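Local coordinates for protein cellulose 1,4-beta-cellobiosidase (Thermobifida fusca, PDB 4JJJ) that probably hydrolyses cellulose to release cellobiose, this chain being the family 48 glycoside hydrolase domain of a longer, multidomain cellulase, at residues Y31-E35 against T36-E40; L562-P565 against P566-G570; P580-F584 against L585-S589; P598-E601 against A602-D606. The protein carries 1 engineered substitution. All coordinates share one frame; numbering follows the deposited sequence.

Contact 1 of 4, residues Y31-E35 against T36-E40. With BGC (beta-D-glucopyranose), chain B; GLC (alpha-D-glucopyranose), chain C; BGC (beta-D-glucopyranose), chain D.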
loop_
_atom_site.group_PDB
_atom_site.type_symbol
_atom_site.label_atom_id
_atom_site.label_comp_id
_atom_site.label_asym_id
_atom_site.label_seq_id
_atom_site.Cartn_x
_atom_site.Cartn_y
_atom_site.Cartn_z
ATOM N N TYR A 31 -2.390 -7.681 -13.329
ATOM C CA TYR A 31 -1.879 -6.350 -13.617
ATOM C C TYR A 31 -2.503 -5.372 -12.674
ATOM O O TYR A 31 -3.561 -5.601 -12.130
ATOM C CB TYR A 31 -2.268 -5.972 -15.041
ATOM C CG TYR A 31 -1.677 -6.808 -16.179
ATOM C CD1 TYR A 31 -0.286 -6.965 -16.330
ATOM C CD2 TYR A 31 -2.491 -7.353 -17.127
ATOM C CE1 TYR A 31 0.246 -7.622 -17.422
ATOM C CE2 TYR A 31 -1.951 -8.034 -18.197
ATOM C CZ TYR A 31 -0.608 -8.153 -18.305
ATOM O OH TYR A 31 -0.064 -8.834 -19.430
ATOM N N HIS A 32 -1.884 -4.181 -12.555
ATOM C CA HIS A 32 -2.503 -3.065 -11.816
ATOM C C HIS A 32 -3.867 -2.727 -12.418
ATOM O O HIS A 32 -4.852 -2.535 -11.747
ATOM C CB HIS A 32 -1.586 -1.864 -11.786
ATOM C CG HIS A 32 -2.250 -0.676 -11.134
ATOM N ND1 HIS A 32 -2.433 -0.595 -9.764
ATOM C CD2 HIS A 32 -2.729 0.475 -11.655
ATOM C CE1 HIS A 32 -3.023 0.537 -9.477
ATOM N NE2 HIS A 32 -3.192 1.234 -10.594
ATOM N N SER A 33 -3.885 -2.710 -13.751
ATOM C CA SER A 33 -5.132 -2.418 -14.510
ATOM C C SER A 33 -5.086 -3.006 -15.883
ATOM O O SER A 33 -4.044 -3.287 -16.445
ATOM C CB SER A 33 -5.397 -0.897 -14.601
ATOM O OG SER A 33 -4.292 -0.260 -15.167
ATOM N N VAL A 34 -6.268 -3.162 -16.469
ATOM C CA VAL A 34 -6.361 -3.652 -17.831
ATOM C C VAL A 34 -5.691 -2.674 -18.809
ATOM O O VAL A 34 -4.841 -3.098 -19.667
ATOM C CB VAL A 34 -7.835 -3.916 -18.224
ATOM C CG1 VAL A 34 -7.923 -4.171 -19.712
ATOM C CG2 VAL A 34 -8.436 -5.068 -17.473
ATOM N N GLU A 35 -5.964 -1.404 -18.611
ATOM C CA GLU A 35 -5.437 -0.313 -19.413
ATOM C C GLU A 35 -3.992 -0.070 -19.005
ATOM O O GLU A 35 -3.672 -0.134 -17.827
ATOM C CB GLU A 35 -6.319 0.976 -19.278
ATOM C CG GLU A 35 -7.768 0.836 -19.655
ATOM C CD GLU A 35 -8.612 0.110 -18.587
ATOM O OE1 GLU A 35 -8.199 0.087 -17.395
ATOM O OE2 GLU A 35 -9.698 -0.368 -19.039
ATOM N N THR A 36 -3.120 0.255 -19.975
ATOM C CA THR A 36 -1.736 0.446 -19.723
ATOM C C THR A 36 -1.329 1.834 -19.285
ATOM O O THR A 36 -0.398 1.976 -18.537
ATOM C CB THR A 36 -0.918 -0.005 -20.918
ATOM O OG1 THR A 36 -1.460 0.620 -22.106
ATOM C CG2 THR A 36 -0.876 -1.512 -21.006
ATOM N N MET A 37 -2.024 2.864 -19.778
ATOM C CA MET A 37 -1.612 4.294 -19.486
ATOM C C MET A 37 -2.320 4.802 -18.245
ATOM O O MET A 37 -3.471 5.290 -18.318
ATOM C CB MET A 37 -1.794 5.218 -20.669
ATOM C CG MET A 37 -1.249 6.651 -20.421
ATOM S SD MET A 37 -1.019 7.605 -21.932
ATOM C CE MET A 37 -0.452 9.129 -21.241
ATOM N N ILE A 38 -1.591 4.728 -17.136
ATOM C CA ILE A 38 -2.119 5.069 -15.859
ATOM C C ILE A 38 -0.943 5.376 -14.957
ATOM O O ILE A 38 0.015 4.611 -14.884
ATOM C CB ILE A 38 -3.025 3.910 -15.277
ATOM C CG1 ILE A 38 -3.609 4.309 -13.897
ATOM C CG2 ILE A 38 -2.307 2.601 -15.224
ATOM C CD1 ILE A 38 -4.781 3.423 -13.557
ATOM N N VAL A 39 -1.009 6.525 -14.268
ATOM C CA VAL A 39 0.098 7.007 -13.482
ATOM C C VAL A 39 -0.455 7.585 -12.151
ATOM O O VAL A 39 -1.138 8.627 -12.115
ATOM C CB VAL A 39 0.921 8.112 -14.221
ATOM C CG1 VAL A 39 2.064 8.587 -13.391
ATOM C CG2 VAL A 39 1.342 7.540 -15.626
ATOM N N GLU A 40 -0.244 6.828 -11.053
ATOM C CA GLU A 40 -0.916 7.210 -9.791
ATOM C C GLU A 40 -0.200 6.741 -8.551
ATOM O O GLU A 40 -0.185 7.416 -7.528
ATOM C CB GLU A 40 -2.401 6.818 -9.772
ATOM C CG GLU A 40 -2.681 5.325 -9.915
ATOM C CD GLU A 40 -4.136 4.996 -10.333
ATOM O OE1 GLU A 40 -4.846 5.896 -10.803
ATOM O OE2 GLU A 40 -4.460 3.804 -10.054
HETATM C C2 BGC B . -4.037 3.349 -6.579
HETATM C C3 BGC B . -3.634 2.340 -5.506
HETATM C C4 BGC B . -2.998 3.071 -4.288
HETATM C C5 BGC B . -3.846 4.283 -3.827
HETATM C C6 BGC B . -3.112 5.073 -2.769
HETATM C C1 BGC B . -4.899 4.462 -6.012
HETATM O O2 BGC B . -4.790 2.695 -7.592
HETATM O O3 BGC B . -2.722 1.397 -6.121
HETATM O O4 BGC B . -2.839 2.114 -3.221
HETATM O O5 BGC B . -4.125 5.095 -4.975
HETATM O O6 BGC B . -1.857 5.517 -3.245
HETATM C C1 GLC C . -7.649 8.504 -8.029
HETATM C C2 GLC C . -6.704 8.783 -6.931
HETATM C C3 GLC C . -5.565 7.730 -6.915
HETATM C C4 GLC C . -6.141 6.313 -6.827
HETATM C C5 GLC C . -7.170 6.190 -7.955
HETATM C C6 GLC C . -7.942 4.904 -7.992
HETATM O O1 GLC C . -6.852 8.636 -9.139
HETATM O O2 GLC C . -6.016 10.080 -7.214
HETATM O O3 GLC C . -4.625 7.999 -5.887
HETATM O O4 GLC C . -5.097 5.349 -7.084
HETATM O O5 GLC C . -8.167 7.207 -7.827
HETATM O O6 GLC C . -8.699 4.811 -6.837
HETATM C C2 BGC D . -6.679 8.792 -6.414
HETATM C C3 BGC D . -5.564 7.754 -6.462
HETATM C C4 BGC D . -6.141 6.346 -6.718
HETATM C C5 BGC D . -7.187 6.258 -7.847
HETATM C C6 BGC D . -7.973 4.945 -7.847
HETATM C C1 BGC D . -7.612 8.645 -7.592
HETATM O O1 BGC D . -8.678 9.632 -7.404
HETATM O O2 BGC D . -5.977 10.080 -6.407
HETATM O O3 BGC D . -4.808 7.758 -5.246
HETATM O O4 BGC D . -5.118 5.398 -7.029
HETATM O O5 BGC D . -8.147 7.304 -7.705
HETATM O O6 BGC D . -8.775 4.785 -6.704
#

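Contact 2 of 4, residues L562-P565 against P566-G570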
loop_
_atom_site.group_PDB
_atom_site.type_symbol
_atom_site.label_atom_id
_atom_site.label_comp_id
_atom_site.label_asym_id
_atom_site.label_seq_id
_atom_site.Cartn_x
_atom_site.Cartn_y
_atom_site.Cartn_z
ATOM N N LEU A 562 11.405 16.192 -13.054
ATOM C CA LEU A 562 12.352 15.086 -12.888
ATOM C C LEU A 562 13.746 15.575 -12.647
ATOM O O LEU A 562 14.345 16.249 -13.522
ATOM C CB LEU A 562 12.326 14.214 -14.153
ATOM C CG LEU A 562 13.302 13.056 -14.132
ATOM C CD1 LEU A 562 13.211 12.197 -12.870
ATOM C CD2 LEU A 562 13.170 12.303 -15.393
ATOM N N TYR A 563 14.233 15.380 -11.418
ATOM C CA TYR A 563 15.616 15.681 -11.102
ATOM C C TYR A 563 16.568 14.577 -11.475
ATOM O O TYR A 563 16.351 13.417 -11.169
ATOM C CB TYR A 563 15.750 15.994 -9.576
ATOM C CG TYR A 563 17.155 16.378 -9.120
ATOM C CD1 TYR A 563 17.602 17.630 -9.465
ATOM C CD2 TYR A 563 17.981 15.489 -8.497
ATOM C CE1 TYR A 563 18.878 18.025 -9.087
ATOM C CE2 TYR A 563 19.277 15.863 -8.087
ATOM C CZ TYR A 563 19.704 17.133 -8.466
ATOM O OH TYR A 563 20.950 17.530 -8.093
ATOM N N VAL A 564 17.773 14.951 -12.058
ATOM C CA VAL A 564 18.878 14.094 -12.258
ATOM C C VAL A 564 20.122 14.931 -11.754
ATOM O O VAL A 564 20.147 16.085 -12.121
ATOM C CB VAL A 564 19.007 13.721 -13.755
ATOM C CG1 VAL A 564 20.184 12.871 -13.964
ATOM C CG2 VAL A 564 17.740 13.013 -14.247
ATOM N N PRO A 565 21.025 14.311 -10.998
ATOM C CA PRO A 565 22.258 15.049 -10.563
ATOM C C PRO A 565 23.081 15.598 -11.724
ATOM O O PRO A 565 23.217 14.963 -12.714
ATOM C CB PRO A 565 23.043 14.047 -9.770
ATOM C CG PRO A 565 22.013 13.004 -9.338
ATOM C CD PRO A 565 21.064 12.946 -10.467
ATOM N N PRO A 566 23.582 16.814 -11.524
ATOM C CA PRO A 566 24.472 17.407 -12.561
ATOM C C PRO A 566 25.597 16.427 -12.738
ATOM O O PRO A 566 26.078 15.783 -11.782
ATOM C CB PRO A 566 25.009 18.626 -11.883
ATOM C CG PRO A 566 24.000 19.030 -10.881
ATOM C CD PRO A 566 23.355 17.727 -10.393
ATOM N N GLY A 567 25.982 16.239 -13.974
ATOM C CA GLY A 567 27.069 15.311 -14.251
ATOM C C GLY A 567 26.721 13.846 -14.332
ATOM O O GLY A 567 27.537 13.011 -14.778
ATOM N N TRP A 568 25.477 13.499 -13.946
ATOM C CA TRP A 568 25.080 12.096 -13.978
ATOM C C TRP A 568 24.561 11.741 -15.328
ATOM O O TRP A 568 23.795 12.483 -15.899
ATOM C CB TRP A 568 23.951 11.792 -12.957
ATOM C CG TRP A 568 23.870 10.391 -12.533
ATOM C CD1 TRP A 568 24.424 9.823 -11.443
ATOM C CD2 TRP A 568 23.116 9.376 -13.156
ATOM N NE1 TRP A 568 24.132 8.487 -11.363
ATOM C CE2 TRP A 568 23.346 8.181 -12.443
ATOM C CE3 TRP A 568 22.344 9.335 -14.343
ATOM C CZ2 TRP A 568 22.757 6.990 -12.806
ATOM C CZ3 TRP A 568 21.822 8.108 -14.708
ATOM C CH2 TRP A 568 22.017 6.986 -13.923
ATOM N N SER A 569 24.948 10.584 -15.787
ATOM C CA SER A 569 24.489 10.160 -17.100
ATOM C C SER A 569 24.335 8.638 -17.114
ATOM O O SER A 569 25.182 7.851 -16.595
ATOM C CB SER A 569 25.519 10.662 -18.132
ATOM O OG SER A 569 25.091 10.298 -19.411
ATOM N N GLY A 570 23.288 8.152 -17.782
ATOM C CA GLY A 570 23.031 6.762 -17.874
ATOM C C GLY A 570 21.917 6.517 -18.875
ATOM O O GLY A 570 21.317 7.490 -19.393
#

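Contact 3 of 4, residues P580-F584 against L585-S589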
loop_
_atom_site.group_PDB
_atom_site.type_symbol
_atom_site.label_atom_id
_atom_site.label_comp_id
_atom_site.label_asym_id
_atom_site.label_seq_id
_atom_site.Cartn_x
_atom_site.Cartn_y
_atom_site.Cartn_z
ATOM N N PRO A 580 20.276 15.305 -16.750
ATOM C CA PRO A 580 19.577 16.560 -16.527
ATOM C C PRO A 580 18.840 17.088 -17.688
ATOM O O PRO A 580 19.382 17.023 -18.792
ATOM C CB PRO A 580 20.702 17.515 -16.037
ATOM C CG PRO A 580 21.656 16.567 -15.493
ATOM C CD PRO A 580 21.692 15.383 -16.310
ATOM N N GLY A 581 17.576 17.499 -17.465
ATOM C CA GLY A 581 16.660 17.918 -18.487
ATOM C C GLY A 581 15.706 16.813 -19.046
ATOM O O GLY A 581 14.835 17.093 -19.800
ATOM N N ALA A 582 15.938 15.572 -18.609
ATOM C CA ALA A 582 14.978 14.524 -18.858
ATOM C C ALA A 582 13.629 14.825 -18.256
ATOM O O ALA A 582 13.458 15.686 -17.391
ATOM C CB ALA A 582 15.525 13.205 -18.409
ATOM N N THR A 583 12.632 14.079 -18.722
ATOM C CA THR A 583 11.238 14.227 -18.243
ATOM C C THR A 583 10.730 12.824 -17.938
ATOM O O THR A 583 11.350 11.794 -18.267
ATOM C CB THR A 583 10.314 14.852 -19.243
ATOM O OG1 THR A 583 10.243 13.918 -20.349
ATOM C CG2 THR A 583 10.744 16.293 -19.682
ATOM N N PHE A 584 9.624 12.766 -17.223
ATOM C CA PHE A 584 8.915 11.468 -16.995
ATOM C C PHE A 584 8.782 10.669 -18.294
ATOM O O PHE A 584 9.046 9.448 -18.330
ATOM C CB PHE A 584 7.529 11.779 -16.364
ATOM C CG PHE A 584 6.618 10.561 -16.204
ATOM C CD1 PHE A 584 5.842 10.097 -17.256
ATOM C CD2 PHE A 584 6.593 9.876 -15.002
ATOM C CE1 PHE A 584 5.009 9.022 -17.105
ATOM C CE2 PHE A 584 5.794 8.762 -14.859
ATOM C CZ PHE A 584 5.010 8.345 -15.911
ATOM N N LEU A 585 8.363 11.352 -19.338
ATOM C CA LEU A 585 8.192 10.733 -20.624
ATOM C C LEU A 585 9.490 10.357 -21.299
ATOM O O LEU A 585 9.582 9.253 -21.858
ATOM C CB LEU A 585 7.359 11.607 -21.553
ATOM C CG LEU A 585 7.224 11.075 -22.965
ATOM C CD1 LEU A 585 6.369 9.837 -22.987
ATOM C CD2 LEU A 585 6.645 12.165 -23.853
ATOM N N SER A 586 10.504 11.210 -21.204
ATOM C CA SER A 586 11.730 10.905 -21.900
ATOM C C SER A 586 12.496 9.700 -21.364
ATOM O O SER A 586 13.283 9.054 -22.119
ATOM C CB SER A 586 12.661 12.141 -22.038
ATOM O OG SER A 586 13.415 12.319 -20.879
ATOM N N ILE A 587 12.246 9.274 -20.112
ATOM C CA ILE A 587 12.838 8.052 -19.610
ATOM C C ILE A 587 11.842 6.896 -19.575
ATOM O O ILE A 587 12.135 5.818 -19.019
ATOM C CB ILE A 587 13.484 8.218 -18.232
ATOM C CG1 ILE A 587 12.544 8.678 -17.093
ATOM C CG2 ILE A 587 14.563 9.227 -18.322
ATOM C CD1 ILE A 587 13.105 8.437 -15.724
ATOM N N ARG A 588 10.710 7.154 -20.218
ATOM C CA ARG A 588 9.644 6.129 -20.436
ATOM C C ARG A 588 9.067 6.266 -21.882
ATOM O O ARG A 588 7.875 6.359 -22.106
ATOM C CB ARG A 588 8.512 6.293 -19.402
ATOM C CG ARG A 588 8.985 6.127 -17.967
ATOM C CD ARG A 588 7.841 6.479 -17.038
ATOM N NE ARG A 588 8.116 6.401 -15.602
ATOM C CZ ARG A 588 8.777 7.358 -14.932
ATOM N NH1 ARG A 588 9.313 8.380 -15.510
ATOM N NH2 ARG A 588 8.910 7.285 -13.595
ATOM N N SER A 589 9.983 6.264 -22.863
ATOM C CA SER A 589 9.630 6.680 -24.202
ATOM C C SER A 589 8.705 5.707 -24.893
ATOM O O SER A 589 8.027 6.094 -25.828
ATOM C CB SER A 589 10.864 6.976 -25.081
ATOM O OG SER A 589 11.560 5.823 -25.356
#

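Contact 4 of 4, residues P598-E601 against A602-D606. With ZN (zinc ion), chain Q.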
loop_
_atom_site.group_PDB
_atom_site.type_symbol
_atom_site.label_atom_id
_atom_site.label_comp_id
_atom_site.label_asym_id
_atom_site.label_seq_id
_atom_site.Cartn_x
_atom_site.Cartn_y
_atom_site.Cartn_z
ATOM N N PRO A 598 -1.974 9.305 -28.230
ATOM C CA PRO A 598 -2.352 10.421 -29.091
ATOM C C PRO A 598 -3.368 11.394 -28.494
ATOM O O PRO A 598 -3.318 12.600 -28.703
ATOM C CB PRO A 598 -2.896 9.724 -30.356
ATOM C CG PRO A 598 -2.172 8.432 -30.387
ATOM C CD PRO A 598 -2.164 8.021 -28.909
ATOM N N GLN A 599 -4.384 10.833 -27.800
ATOM C CA GLN A 599 -5.351 11.694 -27.141
ATOM C C GLN A 599 -4.731 12.562 -26.019
ATOM O O GLN A 599 -5.122 13.759 -25.816
ATOM C CB GLN A 599 -6.442 10.897 -26.505
ATOM C CG GLN A 599 -7.474 10.388 -27.429
ATOM C CD GLN A 599 -8.353 9.288 -26.769
ATOM O OE1 GLN A 599 -8.079 8.076 -26.860
ATOM N NE2 GLN A 599 -9.351 9.747 -26.047
ATOM N N VAL A 600 -3.794 11.987 -25.254
ATOM C CA VAL A 600 -3.075 12.763 -24.208
ATOM C C VAL A 600 -2.303 13.909 -24.868
ATOM O O VAL A 600 -2.418 15.105 -24.454
ATOM C CB VAL A 600 -2.224 11.883 -23.308
ATOM C CG1 VAL A 600 -1.312 12.693 -22.414
ATOM C CG2 VAL A 600 -3.148 10.867 -22.555
ATOM N N GLU A 601 -1.477 13.552 -25.878
ATOM C CA GLU A 601 -0.666 14.594 -26.479
ATOM C C GLU A 601 -1.509 15.679 -27.171
ATOM O O GLU A 601 -1.140 16.899 -27.176
ATOM C CB GLU A 601 0.389 13.992 -27.426
ATOM C CG GLU A 601 1.367 15.039 -27.929
ATOM C CD GLU A 601 2.540 14.482 -28.634
ATOM O OE1 GLU A 601 2.514 13.331 -29.141
ATOM O OE2 GLU A 601 3.642 15.144 -28.689
ATOM N N ALA A 602 -2.595 15.287 -27.808
ATOM C CA ALA A 602 -3.526 16.224 -28.496
ATOM C C ALA A 602 -4.103 17.168 -27.465
ATOM O O ALA A 602 -4.215 18.354 -27.705
ATOM C CB ALA A 602 -4.621 15.508 -29.243
ATOM N N HIS A 603 -4.425 16.684 -26.250
ATOM C CA HIS A 603 -4.876 17.616 -25.256
ATOM C C HIS A 603 -3.777 18.552 -24.781
ATOM O O HIS A 603 -3.974 19.756 -24.628
ATOM C CB HIS A 603 -5.439 16.797 -24.018
ATOM C CG HIS A 603 -5.587 17.619 -22.796
ATOM N ND1 HIS A 603 -6.522 18.623 -22.744
ATOM C CD2 HIS A 603 -4.903 17.664 -21.642
ATOM C CE1 HIS A 603 -6.420 19.233 -21.575
ATOM N NE2 HIS A 603 -5.415 18.718 -20.915
ATOM N N LEU A 604 -2.577 18.034 -24.575
ATOM C CA LEU A 604 -1.507 18.823 -24.075
ATOM C C LEU A 604 -1.095 19.848 -25.180
ATOM O O LEU A 604 -0.597 20.929 -24.816
ATOM C CB LEU A 604 -0.312 18.008 -23.637
ATOM C CG LEU A 604 -0.565 17.135 -22.387
ATOM C CD1 LEU A 604 0.568 16.228 -22.144
ATOM C CD2 LEU A 604 -0.974 17.930 -21.165
ATOM N N ASN A 605 -1.307 19.483 -26.449
ATOM C CA ASN A 605 -1.038 20.401 -27.517
ATOM C C ASN A 605 -1.984 21.555 -27.546
ATOM O O ASN A 605 -1.757 22.503 -28.271
ATOM C CB ASN A 605 -1.008 19.707 -28.874
ATOM C CG ASN A 605 0.303 18.943 -29.106
ATOM O OD1 ASN A 605 1.311 19.137 -28.430
ATOM N ND2 ASN A 605 0.249 18.015 -30.032
ATOM N N ASP A 606 -3.161 21.457 -26.965
ATOM C CA ASP A 606 -4.173 22.498 -27.193
ATOM C C ASP A 606 -5.210 22.414 -26.047
ATOM O O ASP A 606 -6.374 22.133 -26.320
ATOM C CB ASP A 606 -4.815 22.291 -28.580
ATOM C CG ASP A 606 -5.694 23.446 -29.038
ATOM O OD1 ASP A 606 -5.718 24.475 -28.350
ATOM O OD2 ASP A 606 -6.418 23.270 -29.995
HETATM ZN ZN ZN Q . -5.068 19.090 -18.980
HETATM O O HOH W 1 3.776 17.921 -28.473
HETATM O O HOH W 2 -6.999 19.085 -18.153
#

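Contact 1 of 4, residues Y31-E35 against T36-E40
His32 and Glu40 are joined by a His-carboxylate hydrogen bond in the loop between strands 27-30 and 47-49, part of the glycan-binding pocket of this family 48 (alpha/alpha)6 barrel. His32 NE2 donates to Glu40 OE2 over 2.9 Å. The acceptor sits in the imidazole plane, but the carboxylate is turned almost perpendicular to the ring (86°), and the donor meets its anti side, 32° out of the carboxylate plane. Glu40 CG lies between backbone N and carbonyl carbon (chi1 60°), from where the long, extended chain carries OE2 to the ring and the sugar.

A second bond grips the same oxygen: O2 of the chain B glucose donates to Glu40 OE2 at 2.7 Å. His32 positions the oxygen that accepts the sugar hydroxyl and also lines the pocket itself, while the other oxygen, OE1, makes a salt bridge to Arg619. The ring also meets that hydroxyl, His32 CE1 lying 3.4 Å from glucose O2 at the ring edge. Glu51, the predicted proton donor, lies beside His32 and hydrogen-bonds a bound glucose.

Within the bend, Ser33 OG donates to Glu35 O at 2.7 Å, in the carbonyl plane, which ties the turning backbone to itself.

Apolar packing falls to Ile38, whose branched side chain fills the inside of the bend. Its CD1 comes 4.0 Å from His32 NE2 at the ring edge, and its other branch, CG2, rests 3.5 Å from Ser33 OG.

Contact 2 of 4, residues L562-P565 against P566-G570
Val564 and Pro565 pack against the root of the Trp568 side chain at a type II beta turn running from Pro565 to Trp568. The turn is closed by Trp568 N donating to Pro565 O at 3.0 Å, with the donor standing well above the carbonyl plane. This is the tight part of the contact. Pro565 and Trp568 lie side by side and point the same way, ring carbon CD of the proline 4.0 Å from Trp568 CB. Val564 crosses the tryptophan nearly at right angles, its CG1 also 4.0 Å from Trp568 CB. With CG anti to the backbone N (chi1 -156°), the indole extends past both apolar residues, and its NE1 finds an acceptor in Asp205.

The outer side is looser. Pro566 and Gly567 form the exposed corner and meet a crystal neighbour. Each suits its place: the restricted phi of proline, near -60°, matches the first corner position of a type II turn, and the positive phi of Gly567 (82°) is one that a side chain would make awkward. The Tyr563 hydroxyl rests on the inner edge of this corner, OH to Pro566 CD being 3.3 Å, while its ring meets Trp556 edge-to-face.

In the fold, this corner belongs to the long loop that leaves helix 519-533 and leads into strand 570-571, where Gly570 makes backbone hydrogen bonds with Ile578 of strand 577-578.

Contact 3 of 4, residues P580-F584 against L585-S589
Thr583 and Ser586 exchange two hydrogen bonds, each side chain accepting the backbone N-H of the other. Thr583 N gives its hydrogen to Ser586 OG at 2.9 Å in a nearly straight bond (170°), and Ser586 N gives its own to Thr583 OG1, also at 2.9 Å. Short hydroxyl side chains suit this task: both oxygens lie between backbone N and carbonyl carbon, the rotation that holds them close to the main chain. A backbone bond from Ile587 N to Thr583 O adds a third tie.

A further polar link comes from Arg588. Its NH1 donates to Phe584 O at 3.0 Å, lying on a lone pair in the carbonyl plane, and the carbonyl oxygen in turn lies at the guanidinium edge. This holds the guanidinium flat on the phenyl ring, with planes 14° apart and centres separated by 3.8 Å. The stack is a cation-pi one, and Arg588 CD adds a CH-pi contact over the same face, offset toward the rim. The extended arginine carries its charge on to Asp43, which forms a salt bridge with NH2, and to Thr186 O.

Farther out, the small methyl of Ala582 lets Ser586 and Ile587 pack close: its CB touches Ser586 OG at 3.4 Å and Ile587 CG2 at 4.1 Å. Trp184 meets the Phe584 ring as well.

Side-chain and main-chain oxygens of Thr583 that both accept from following residues define an ST motif, overlapped by a type I beta turn from Leu585 to Arg588; the reciprocal pair has the hydrogen-bond pattern of a capping box, Thr583 at the N-cap position and Ser586 three residues on.

Contact 4 of 4, residues P598-E601 against A602-D606
Glu601 and Asn605 are brought together by different first torsions: Glu601 has CG anti to the backbone N (chi1 -173°), whereas Asn605 turns CG anti to its carbonyl carbon (chi1 -77°). The two side chains then run obliquely past one another, Glu601 CG lying 3.8 Å from Asn605 ND2. Their polar ends are linked by one water, which donates to both Glu601 OE2 (2.8 Å) and Asn605 OD1 (2.7 Å). Glutamate and asparagine fit this exposed face because their oxygens can share such a bridge.

Beneath them runs the i to i+4 hydrogen-bond ladder of an alpha-helix. Ala602, His603, Leu604 and Asn605 donate in turn to the carbonyls of Pro598, Gln599, Val600 and Glu601, and the last of these bonds, Asn605 N to Glu601 O, is 2.7 Å long. Proline suits position 598 because the first turn of a helix needs no N-H donor there, while its carbonyl still accepts from Ala602. Val600, buried against Trp549 and Leu552, lies alongside Leu604, CG1 of the valine 4.0 Å from CD1 of the leucine.

Farther along, His603 reaches a zinc ion through NE2 at 2.0 Å. Its ND1 donates to Val610 O, which fixes the ring rotation and leaves NE2 to bind the metal. A water 2.1 Å from the zinc and two atoms from outside the helix segment are its other ligands.

Contact 1 is the buried one and lies at the sugar pocket, so its chemistry is that of recognition: a carboxylate shared between a ring nitrogen and a glucose hydroxyl. Contact 2 is at the surface and relies on prolines and glycine to shape a turn. Contacts 3 and 4 are partly buried, one a loop held by hydroxyls and a stacked arginine, the other a helix carrying a water-bridged exposed pair and a buried histidine that binds zinc. The 31-40 loop packs on both, Val39 against Phe584 and Met37 against Val600. Contacts 2 and 3 are close neighbours, Leu562, Val564, Pro565 and Trp568 touching 580-584, whereas contact 4 stays apart from both.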